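PDB 5ZHB: cellobiose 2-epimerase from Caldibacillus thermoamylovorans, which catalyses the epimerisation at C2 of the reducing-end sugar of cellobiose, turning its glucose unit into mannose. Local coordinates for residues T153-E158 and N184-V189; R54-F59 and V118-E123; I240-Y245 and E294-K299; G29-L34 and N76-F81. All blocks are in the same frame, centred on the assembly; numbering follows the deposited sequence.

In the fold
Interactions 1, 2 and 4 are buried, whereas interaction 3 lies on the surface, its centre about 20 Å from the centre of the chain. Interaction 2 joins two helices near the middle of the fold, by stacked rings and alkyl packing. Interactions 1 and 4 each set a non-helical segment against a helix, and in both a histidine ring meets backbone of the other segment. Interaction 3 is strand to strand, held mainly by backbone bonds with polar side chains around them. Helix 111-128 of interaction 2 also covers helix 183-199 of interaction 1. Interactions 2 and 4 touch directly, L56 lying on A78 and F59 meeting the Y31 hydroxyl.

Interaction 1: residues T153-E158 and N184-V189; sequences TNAYKE and NTHLHV
E158 OE2 is gripped by two threonine hydroxyls. T185 OG1 donates to E158 OE2 at 2.8 Å, on the syn side of the carboxylate though 29° out of its plane; T182 OG1 is the other partner, and the two hydroxyls are themselves linked. The glutamate side chain bends at chi2 (-69°), which folds the carboxylate back toward the helix that carries T185. Beside this bond the T185 methyl CG2 lies 3.7 Å from K157 O, a buried carbonyl oxygen that has no polar partner in the model.

H186 makes the second polar link. H186 NE2 accepts the N-H of Y156 N at 2.9 Å, from a donor tilted 34° out of the imidazole plane, while the other nitrogen, ND1, is bonded to T182 O. Held through both nitrogens, the ring is fixed in its rotation. Its edge meets A155, H186 NE2 lying 3.6 Å from A155 CA, and its CD2 comes to the rim of the Y156 ring. Cutting H186 back to an alanine is likely to rob the Y156 N-H of its acceptor and open a gap beside the tyrosine.

V189 works on a ring face: V189 CG1 makes a CH-pi contact 4.3 Å from the Y156 centroid, almost straight above it. The phenol hydroxyl goes on to E145 and R208.

The contact fastens strand 155-160, which starts at a G1 beta bulge of N154 and A155, to helix 183-199 of the (alpha/alpha)6 barrel. Helix 203-220 packs on Y156 and V189 through L212, and V111 and A115 of helix 111-128 also meet V189.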
# COMPACT_ATOMS: atom_id res chain seq x y z
N THR A 153 -18.85 -12.33 -11.68
CA THR A 153 -18.00 -13.11 -10.78
C THR A 153 -18.00 -12.52 -9.36
O THR A 153 -17.50 -13.16 -8.45
CB THR A 153 -16.58 -13.19 -11.34
OG1 THR A 153 -16.12 -11.84 -11.43
CG2 THR A 153 -16.51 -13.85 -12.70
N ASN A 154 -18.56 -11.31 -9.20
CA ASN A 154 -18.40 -10.45 -8.04
C ASN A 154 -16.91 -10.19 -7.75
O ASN A 154 -16.38 -10.56 -6.70
CB ASN A 154 -19.12 -10.99 -6.81
CG ASN A 154 -19.31 -9.92 -5.75
OD1 ASN A 154 -19.27 -8.72 -6.02
ND2 ASN A 154 -19.59 -10.35 -4.53
N ALA A 155 -16.22 -9.55 -8.70
CA ALA A 155 -14.79 -9.33 -8.52
C ALA A 155 -14.35 -8.10 -9.29
O ALA A 155 -14.87 -7.80 -10.36
CB ALA A 155 -14.03 -10.57 -8.91
N TYR A 156 -13.44 -7.32 -8.69
CA TYR A 156 -12.81 -6.24 -9.42
C TYR A 156 -11.86 -6.83 -10.45
O TYR A 156 -11.30 -7.91 -10.29
CB TYR A 156 -12.25 -5.23 -8.40
CG TYR A 156 -13.36 -4.51 -7.67
CD1 TYR A 156 -13.94 -3.36 -8.20
CD2 TYR A 156 -13.90 -5.02 -6.48
CE1 TYR A 156 -14.98 -2.73 -7.56
CE2 TYR A 156 -14.95 -4.39 -5.84
CZ TYR A 156 -15.46 -3.21 -6.35
OH TYR A 156 -16.54 -2.59 -5.78
N LYS A 157 -11.70 -6.08 -11.53
CA LYS A 157 -10.91 -6.47 -12.67
C LYS A 157 -9.49 -5.91 -12.52
O LYS A 157 -9.15 -5.33 -11.48
CB LYS A 157 -11.67 -5.98 -13.91
CG LYS A 157 -12.97 -6.72 -14.24
CD LYS A 157 -13.53 -6.26 -15.58
CE LYS A 157 -14.80 -6.96 -15.97
NZ LYS A 157 -15.16 -6.64 -17.36
N GLU A 158 -8.65 -6.18 -13.53
CA GLU A 158 -7.22 -5.96 -13.47
C GLU A 158 -6.82 -4.90 -14.50
O GLU A 158 -6.83 -3.71 -14.19
CB GLU A 158 -6.48 -7.29 -13.65
CG GLU A 158 -6.64 -8.27 -12.48
CD GLU A 158 -5.93 -7.78 -11.22
OE1 GLU A 158 -4.80 -7.27 -11.38
OE2 GLU A 158 -6.47 -7.92 -10.12
N ASN A 184 -4.49 -8.84 -4.21
CA ASN A 184 -3.81 -7.55 -4.10
C ASN A 184 -4.71 -6.41 -4.55
O ASN A 184 -4.80 -5.39 -3.87
CB ASN A 184 -2.48 -7.56 -4.84
CG ASN A 184 -1.67 -6.32 -4.54
OD1 ASN A 184 -1.23 -6.13 -3.40
ND2 ASN A 184 -1.53 -5.45 -5.53
N THR A 185 -5.36 -6.55 -5.73
CA THR A 185 -6.21 -5.48 -6.24
C THR A 185 -7.39 -5.23 -5.30
O THR A 185 -7.69 -4.09 -4.99
CB THR A 185 -6.70 -5.81 -7.66
OG1 THR A 185 -5.54 -5.83 -8.49
CG2 THR A 185 -7.66 -4.77 -8.19
N HIS A 186 -8.02 -6.31 -4.79
CA HIS A 186 -9.13 -6.19 -3.87
C HIS A 186 -8.71 -5.48 -2.58
O HIS A 186 -9.46 -4.66 -2.04
CB HIS A 186 -9.74 -7.59 -3.66
CG HIS A 186 -10.52 -8.01 -4.87
ND1 HIS A 186 -9.93 -8.56 -5.99
CD2 HIS A 186 -11.86 -7.90 -5.15
CE1 HIS A 186 -10.88 -8.78 -6.91
NE2 HIS A 186 -12.06 -8.39 -6.43
N LEU A 187 -7.48 -5.75 -2.11
CA LEU A 187 -7.04 -5.14 -0.85
C LEU A 187 -6.99 -3.62 -1.01
O LEU A 187 -7.48 -2.87 -0.14
CB LEU A 187 -5.69 -5.73 -0.44
CG LEU A 187 -5.05 -5.16 0.84
CD1 LEU A 187 -5.98 -5.28 2.01
CD2 LEU A 187 -3.73 -5.82 1.16
N HIS A 188 -6.34 -3.17 -2.10
CA HIS A 188 -6.12 -1.73 -2.31
C HIS A 188 -7.41 -1.03 -2.73
O HIS A 188 -7.57 0.16 -2.44
CB HIS A 188 -4.85 -1.47 -3.12
CG HIS A 188 -3.67 -1.96 -2.36
ND1 HIS A 188 -3.21 -1.32 -1.22
CD2 HIS A 188 -2.96 -3.09 -2.44
CE1 HIS A 188 -2.21 -2.02 -0.72
NE2 HIS A 188 -2.05 -3.09 -1.42
N VAL A 189 -8.35 -1.73 -3.36
CA VAL A 189 -9.66 -1.14 -3.55
C VAL A 189 -10.30 -0.90 -2.18
O VAL A 189 -10.82 0.18 -1.92
CB VAL A 189 -10.57 -1.96 -4.48
CG1 VAL A 189 -12.00 -1.42 -4.51
CG2 VAL A 189 -9.98 -1.99 -5.89

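Interaction 2: residues R54-F59 and V118-E123; sequences RQLWAF and VYALTE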
# COMPACT_ATOMS: atom_id res chain seq x y z
N ARG A 54 1.30 7.53 -4.20
CA ARG A 54 1.80 7.19 -2.88
C ARG A 54 2.53 8.39 -2.27
O ARG A 54 2.41 8.63 -1.07
CB ARG A 54 2.68 5.94 -2.96
CG ARG A 54 1.81 4.70 -3.13
CD ARG A 54 2.74 3.52 -3.40
NE ARG A 54 1.91 2.31 -3.43
CZ ARG A 54 2.46 1.12 -3.57
NH1 ARG A 54 3.77 1.00 -3.77
NH2 ARG A 54 1.70 0.05 -3.47
N GLN A 55 3.30 9.10 -3.09
CA GLN A 55 3.95 10.34 -2.67
C GLN A 55 2.91 11.35 -2.17
O GLN A 55 3.09 11.92 -1.09
CB GLN A 55 4.80 10.90 -3.80
CG GLN A 55 5.99 10.05 -4.17
CD GLN A 55 6.40 10.26 -5.61
OE1 GLN A 55 5.75 11.04 -6.33
NE2 GLN A 55 7.43 9.55 -6.04
N LEU A 56 1.79 11.48 -2.88
CA LEU A 56 0.75 12.41 -2.48
C LEU A 56 0.13 11.97 -1.16
O LEU A 56 -0.13 12.79 -0.26
CB LEU A 56 -0.29 12.51 -3.59
CG LEU A 56 -1.60 13.24 -3.22
CD1 LEU A 56 -1.36 14.65 -2.70
CD2 LEU A 56 -2.47 13.27 -4.45
N TRP A 57 -0.13 10.67 -1.04
CA TRP A 57 -0.74 10.15 0.18
C TRP A 57 0.16 10.42 1.38
O TRP A 57 -0.31 10.92 2.41
CB TRP A 57 -1.12 8.66 0.03
CG TRP A 57 -1.76 8.16 1.29
CD1 TRP A 57 -3.10 8.13 1.57
CD2 TRP A 57 -1.08 7.84 2.52
NE1 TRP A 57 -3.29 7.75 2.87
CE2 TRP A 57 -2.08 7.57 3.48
CE3 TRP A 57 0.25 7.73 2.89
CZ2 TRP A 57 -1.77 7.22 4.79
CZ3 TRP A 57 0.56 7.35 4.18
CH2 TRP A 57 -0.44 7.13 5.12
N ALA A 58 1.46 10.08 1.27
CA ALA A 58 2.42 10.17 2.36
C ALA A 58 2.57 11.61 2.84
O ALA A 58 2.50 11.86 4.04
CB ALA A 58 3.76 9.57 1.98
N PHE A 59 2.74 12.57 1.92
CA PHE A 59 2.87 13.96 2.34
C PHE A 59 1.58 14.51 2.91
O PHE A 59 1.64 15.30 3.87
CB PHE A 59 3.36 14.81 1.17
CG PHE A 59 4.85 14.65 0.94
CD1 PHE A 59 5.75 14.90 1.96
CD2 PHE A 59 5.33 14.16 -0.26
CE1 PHE A 59 7.11 14.73 1.76
CE2 PHE A 59 6.69 14.00 -0.46
CZ PHE A 59 7.57 14.28 0.55
N VAL A 118 -7.71 7.08 -5.76
CA VAL A 118 -8.77 7.39 -4.81
C VAL A 118 -8.20 7.57 -3.41
O VAL A 118 -8.52 8.56 -2.72
CB VAL A 118 -9.84 6.28 -4.83
CG1 VAL A 118 -10.80 6.39 -3.66
CG2 VAL A 118 -10.54 6.27 -6.17
N TYR A 119 -7.33 6.64 -3.00
CA TYR A 119 -6.73 6.69 -1.68
C TYR A 119 -5.96 8.00 -1.47
O TYR A 119 -6.07 8.63 -0.41
CB TYR A 119 -5.78 5.50 -1.53
CG TYR A 119 -5.22 5.25 -0.14
CD1 TYR A 119 -6.04 5.18 0.98
CD2 TYR A 119 -3.87 5.06 0.05
CE1 TYR A 119 -5.54 4.90 2.24
CE2 TYR A 119 -3.34 4.81 1.31
CZ TYR A 119 -4.18 4.71 2.41
OH TYR A 119 -3.62 4.44 3.63
N ALA A 120 -5.13 8.39 -2.45
CA ALA A 120 -4.29 9.57 -2.29
C ALA A 120 -5.09 10.89 -2.39
O ALA A 120 -4.83 11.83 -1.63
CB ALA A 120 -3.19 9.53 -3.29
N LEU A 121 -6.04 10.92 -3.32
CA LEU A 121 -6.85 12.11 -3.56
C LEU A 121 -7.76 12.39 -2.36
O LEU A 121 -7.92 13.54 -1.97
CB LEU A 121 -7.66 11.94 -4.84
CG LEU A 121 -6.88 12.06 -6.16
CD1 LEU A 121 -7.68 11.48 -7.28
CD2 LEU A 121 -6.51 13.49 -6.46
N THR A 122 -8.31 11.32 -1.74
CA THR A 122 -9.13 11.49 -0.55
C THR A 122 -8.27 11.97 0.61
O THR A 122 -8.70 12.88 1.32
CB THR A 122 -9.94 10.22 -0.25
OG1 THR A 122 -9.10 9.08 -0.06
CG2 THR A 122 -10.92 9.93 -1.36
N GLU A 123 -7.04 11.47 0.75
CA GLU A 123 -6.17 11.93 1.82
C GLU A 123 -5.83 13.42 1.64
O GLU A 123 -5.82 14.19 2.61
CB GLU A 123 -4.90 11.10 1.88
CG GLU A 123 -4.08 11.29 3.16
CD GLU A 123 -4.77 10.77 4.42
OE1 GLU A 123 -5.77 10.02 4.38
OE2 GLU A 123 -4.28 11.18 5.48
O HOH W 1 -5.61 7.34 4.97
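W57 and Y119 lie face to face in an offset stack, the five-membered part of the indole over the phenol with centroids 4.0 Å apart and planes only 9° from parallel. The overlap is toward the rim of each ring: W57 NE1 lies 3.2 Å from Y119 CZ. On the other face of the indole comes E123, whose CG stands 3.9 Å from the centroid of the five-membered ring of W57 in a CH-pi contact. The tryptophan is therefore clamped between two side chains one helical turn apart, and CG anti to the backbone N (chi1 -179°) is what swings its ring out between them.

Nearer the backbones the packing is alkyl. A120 CB touches both W57 CB and L56 CD2, each at 4.0 Å, and the methyl is small enough to let the W57 and A120 CA atoms come within 4.4 Å.

In the next shell, a water accepts from W57 NE1 at 3.2 Å and donates to E123 OE1 at 2.7 Å, tying the edge of the tryptophan to the carboxylate of the same glutamate. That carboxylate is itself held by salt bridges to R64 and R126, with N195 also bonded to it. Y119 OH is bonded to R379, which fixes the far end of the stack.

Segments 54-59 and 118-123, of helices 49-66 and 111-128, run the same way with axes at 33°, as neighbouring inner helices do in the (alpha/alpha)6 barrel of this epimerase family. Helix 69-86 covers L56, helix 131-145 backs L121, and helix 183-199 packs against Y119.

Interaction 3: residues I240-Y245 and E294-K299; sequences IDLKSY and ENENGK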
# COMPACT_ATOMS: atom_id res chain seq x y z
N ILE A 240 -2.73 -20.94 -7.01
CA ILE A 240 -1.31 -21.10 -6.70
C ILE A 240 -1.19 -21.34 -5.19
O ILE A 240 -1.94 -20.80 -4.39
CB ILE A 240 -0.47 -19.87 -7.13
CG1 ILE A 240 -0.66 -19.51 -8.60
CG2 ILE A 240 1.02 -20.10 -6.82
CD1 ILE A 240 0.00 -20.45 -9.59
N ASP A 241 -0.22 -22.18 -4.83
CA ASP A 241 0.08 -22.42 -3.43
C ASP A 241 1.07 -21.34 -2.97
O ASP A 241 2.28 -21.57 -3.06
CB ASP A 241 0.65 -23.82 -3.23
CG ASP A 241 1.10 -24.10 -1.80
OD1 ASP A 241 0.66 -23.37 -0.90
OD2 ASP A 241 1.95 -25.01 -1.63
N LEU A 242 0.56 -20.17 -2.57
CA LEU A 242 1.42 -19.02 -2.24
C LEU A 242 0.87 -18.30 -1.02
O LEU A 242 -0.30 -17.97 -0.94
CB LEU A 242 1.53 -18.04 -3.40
CG LEU A 242 2.35 -16.75 -3.17
CD1 LEU A 242 3.79 -17.02 -2.83
CD2 LEU A 242 2.26 -15.87 -4.40
N LYS A 243 1.73 -18.08 -0.04
CA LYS A 243 1.40 -17.28 1.12
C LYS A 243 2.34 -16.09 1.15
O LYS A 243 3.54 -16.28 1.03
CB LYS A 243 1.64 -18.05 2.42
CG LYS A 243 0.59 -19.07 2.76
CD LYS A 243 0.85 -20.47 2.28
CE LYS A 243 -0.16 -21.38 2.94
NZ LYS A 243 -0.04 -22.72 2.39
N SER A 244 1.76 -14.89 1.34
CA SER A 244 2.50 -13.65 1.35
C SER A 244 2.26 -12.99 2.71
O SER A 244 1.16 -12.50 2.97
CB SER A 244 2.07 -12.76 0.20
OG SER A 244 2.80 -11.54 0.22
N TYR A 245 3.26 -13.12 3.59
CA TYR A 245 3.08 -12.86 5.01
C TYR A 245 2.76 -11.39 5.20
O TYR A 245 1.97 -10.99 6.06
CB TYR A 245 4.35 -13.24 5.79
CG TYR A 245 4.75 -14.71 5.70
CD1 TYR A 245 4.02 -15.71 6.35
CD2 TYR A 245 5.89 -15.10 5.01
CE1 TYR A 245 4.41 -17.05 6.30
CE2 TYR A 245 6.27 -16.43 4.92
CZ TYR A 245 5.53 -17.41 5.58
OH TYR A 245 5.95 -18.71 5.47
N GLU A 294 7.71 -14.77 1.57
CA GLU A 294 6.70 -15.57 0.90
C GLU A 294 6.99 -17.04 1.16
O GLU A 294 8.14 -17.41 1.44
CB GLU A 294 6.75 -15.46 -0.63
CG GLU A 294 6.11 -14.20 -1.19
CD GLU A 294 6.36 -14.10 -2.70
OE1 GLU A 294 7.23 -14.81 -3.24
OE2 GLU A 294 5.66 -13.29 -3.31
N ASN A 295 5.94 -17.85 1.04
CA ASN A 295 6.06 -19.30 1.05
C ASN A 295 5.33 -19.85 -0.17
O ASN A 295 4.12 -19.79 -0.27
CB ASN A 295 5.62 -19.87 2.39
CG ASN A 295 5.74 -21.38 2.45
OD1 ASN A 295 5.98 -22.05 1.44
ND2 ASN A 295 5.63 -21.92 3.65
N GLU A 296 6.12 -20.28 -1.16
CA GLU A 296 5.60 -20.71 -2.44
C GLU A 296 5.83 -22.21 -2.54
O GLU A 296 6.98 -22.66 -2.50
CB GLU A 296 6.30 -20.03 -3.63
CG GLU A 296 5.54 -20.28 -4.93
CD GLU A 296 6.00 -19.34 -6.04
OE1 GLU A 296 7.08 -18.73 -5.92
OE2 GLU A 296 5.26 -19.17 -7.01
N ASN A 297 4.74 -22.96 -2.69
CA ASN A 297 4.81 -24.41 -2.63
C ASN A 297 5.32 -24.70 -1.22
O ASN A 297 4.80 -24.14 -0.25
CB ASN A 297 5.57 -24.91 -3.85
CG ASN A 297 4.96 -24.38 -5.14
OD1 ASN A 297 5.66 -23.80 -5.98
ND2 ASN A 297 3.66 -24.54 -5.29
N GLY A 298 6.39 -25.47 -1.08
CA GLY A 298 6.94 -25.66 0.26
C GLY A 298 7.97 -24.60 0.65
O GLY A 298 8.39 -24.56 1.81
N LYS A 299 8.37 -23.74 -0.29
CA LYS A 299 9.66 -23.05 -0.18
C LYS A 299 9.47 -21.62 0.34
O LYS A 299 8.73 -20.83 -0.24
CB LYS A 299 10.37 -23.11 -1.53
CG LYS A 299 10.73 -24.53 -1.92
CD LYS A 299 10.71 -24.86 -3.41
CE LYS A 299 11.80 -24.20 -4.19
NZ LYS A 299 12.16 -25.02 -5.35
O HOH W 2 3.18 -23.99 2.25
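L242 and E296, K243 and N295, and S244 and E294 pair across two antiparallel strands, 242-244 forming an edge of a four-stranded sheet and 294-296 lying next to it. Strand 294-296 then turns back through a type II' turn, E296 to K299, into strand 299-305.

Side chains of L242, S244, E294 and E296 share one face. L242 turns its CD1 across to the other strand and lays it against both glutamates. L242 CD1 lies 3.9 Å from the carboxylate carbon E294 CD and 4.0 Å from E296 CB, and the leucine crosses the extended chain of E294 at a slant. S244, placed just before helix 245-262, bonds through OG to H247.

K243 and N295 occupy the other face. The lysine bends at chi2 (93°) and doubles back along its own strand, where K243 NZ forms a weak salt bridge with D241 OD1 at 3.4 Å. Y245 reaches over from the helix start: its OH comes 3.3 Å from N295 CB, and its ring slants over the E294 to N295 backbone. F227 packs against both K243 and Y245, and I300 of strand 299-305 meets Y245 and N295.

The backbone supplies most of the polar grip. K243 and N295 exchange a pair of hydrogen bonds, N to O and O to N, each 2.9 Å long. Just before strand 242-244, D241 sits at the centre of an inverse gamma turn, and D241 O takes the N-H of N297 N in a nearly straight bond of 2.8 Å (175°).

Interaction 4: residues G29-L34 and N76-F81; sequences GGYYGL and NHAYRF
G29 and G30 pack their backbone against H77 and F81 of helix 69-86, the glycine pair of a loop seated on an outer helix of the (alpha/alpha)6 barrel.

Van der Waals packing comes first. F81 packs its ring against the G29 to G30 peptide, F81 CD1 standing 3.5 Å from G29 C, with G29 O over one face. A CB on either glycine would come within 2.8 Å of that ring, and the positive phi of both residues also suits glycine. With F81 shortened to an alanine, the loop would probably lose the ring that packs on this peptide, and a gap would open there.

Among the rings, H77 points its edge at the face of Y31, offset from the centre, with planes at 84° and centroids 5.6 Å apart. A trans chi1 (-174°) carries the H77 imidazole out to the loop. Y31 CE1 also lies 4.1 Å from A78 CB, which meets the phenol at its edge, while the hydroxyl is bonded to Q74.

Polar contacts are few. H77 NE2 gives a weak, bent hydrogen bond to G30 O at 2.9 Å, and makes another weak one with D25 O. A water over the centre of the imidazole face completes the join, accepting from G30 N at 3.1 Å and donating to H77 O at 2.6 Å.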
# COMPACT_ATOMS: atom_id res chain seq x y z
N GLY A 29 8.20 18.50 -12.62
CA GLY A 29 7.00 18.14 -11.86
C GLY A 29 7.20 16.82 -11.11
O GLY A 29 8.05 16.01 -11.47
N GLY A 30 6.44 16.63 -10.03
CA GLY A 30 6.52 15.43 -9.21
C GLY A 30 7.91 15.22 -8.60
O GLY A 30 8.58 16.19 -8.22
N TYR A 31 8.32 13.94 -8.54
CA TYR A 31 9.54 13.50 -7.90
C TYR A 31 10.34 12.65 -8.87
O TYR A 31 9.77 11.90 -9.67
CB TYR A 31 9.16 12.74 -6.62
CG TYR A 31 8.50 13.66 -5.61
CD1 TYR A 31 7.18 14.04 -5.76
CD2 TYR A 31 9.23 14.20 -4.56
CE1 TYR A 31 6.59 14.93 -4.90
CE2 TYR A 31 8.64 15.09 -3.68
CZ TYR A 31 7.33 15.47 -3.86
OH TYR A 31 6.72 16.33 -2.99
N TYR A 32 11.67 12.79 -8.81
CA TYR A 32 12.57 12.03 -9.67
C TYR A 32 12.26 10.53 -9.52
O TYR A 32 11.99 10.05 -8.42
CB TYR A 32 14.05 12.29 -9.36
CG TYR A 32 14.48 13.75 -9.43
CD1 TYR A 32 14.23 14.53 -10.55
CD2 TYR A 32 15.11 14.36 -8.35
CE1 TYR A 32 14.65 15.85 -10.62
CE2 TYR A 32 15.51 15.70 -8.39
CZ TYR A 32 15.28 16.43 -9.54
OH TYR A 32 15.66 17.74 -9.63
N GLY A 33 12.35 9.81 -10.64
CA GLY A 33 11.68 8.53 -10.78
C GLY A 33 12.48 7.34 -10.26
O GLY A 33 11.92 6.26 -10.11
N LEU A 34 13.78 7.52 -10.00
CA LEU A 34 14.67 6.41 -9.64
C LEU A 34 15.85 6.95 -8.83
O LEU A 34 16.47 7.94 -9.24
CB LEU A 34 15.21 5.70 -10.87
CG LEU A 34 15.97 4.39 -10.65
CD1 LEU A 34 15.04 3.30 -10.15
CD2 LEU A 34 16.63 3.94 -11.95
N ASN A 76 1.06 19.36 -2.21
CA ASN A 76 0.60 20.16 -3.34
C ASN A 76 1.36 19.82 -4.62
O ASN A 76 0.73 19.73 -5.68
CB ASN A 76 0.75 21.65 -3.11
CG ASN A 76 -0.09 22.11 -1.94
OD1 ASN A 76 -1.19 21.57 -1.69
ND2 ASN A 76 0.42 23.07 -1.21
N HIS A 77 2.69 19.72 -4.54
CA HIS A 77 3.52 19.43 -5.69
C HIS A 77 3.16 18.07 -6.30
O HIS A 77 3.13 17.88 -7.53
CB HIS A 77 4.99 19.48 -5.26
CG HIS A 77 5.95 19.35 -6.37
ND1 HIS A 77 6.17 20.40 -7.23
CD2 HIS A 77 6.72 18.33 -6.81
CE1 HIS A 77 7.07 20.04 -8.14
NE2 HIS A 77 7.40 18.78 -7.91
N ALA A 78 2.86 17.11 -5.43
CA ALA A 78 2.47 15.78 -5.88
C ALA A 78 1.10 15.82 -6.55
O ALA A 78 0.89 15.19 -7.59
CB ALA A 78 2.52 14.80 -4.73
N TYR A 79 0.17 16.58 -5.97
CA TYR A 79 -1.19 16.71 -6.49
C TYR A 79 -1.19 17.26 -7.92
O TYR A 79 -1.87 16.71 -8.81
CB TYR A 79 -2.02 17.57 -5.54
CG TYR A 79 -3.40 17.82 -6.09
CD1 TYR A 79 -4.39 16.85 -5.97
CD2 TYR A 79 -3.72 19.02 -6.72
CE1 TYR A 79 -5.66 17.06 -6.48
CE2 TYR A 79 -4.98 19.22 -7.24
CZ TYR A 79 -5.95 18.25 -7.11
OH TYR A 79 -7.23 18.43 -7.55
N ARG A 80 -0.41 18.33 -8.13
CA ARG A 80 -0.23 18.95 -9.44
C ARG A 80 0.25 17.95 -10.48
O ARG A 80 -0.33 17.84 -11.54
CB ARG A 80 0.76 20.12 -9.39
CG ARG A 80 0.20 21.32 -8.64
CD ARG A 80 1.09 22.54 -8.84
NE ARG A 80 2.33 22.57 -8.05
CZ ARG A 80 2.45 22.95 -6.77
NH1 ARG A 80 1.42 23.47 -6.11
NH2 ARG A 80 3.62 22.83 -6.17
N PHE A 81 1.30 17.21 -10.19
CA PHE A 81 1.82 16.25 -11.15
C PHE A 81 0.80 15.15 -11.44
O PHE A 81 0.71 14.67 -12.58
CB PHE A 81 3.11 15.62 -10.62
CG PHE A 81 3.84 14.89 -11.73
CD1 PHE A 81 4.40 15.60 -12.78
CD2 PHE A 81 3.98 13.49 -11.74
CE1 PHE A 81 5.13 14.95 -13.77
CE2 PHE A 81 4.63 12.84 -12.76
CZ PHE A 81 5.23 13.57 -13.76
O HOH W 3 4.22 18.79 -9.73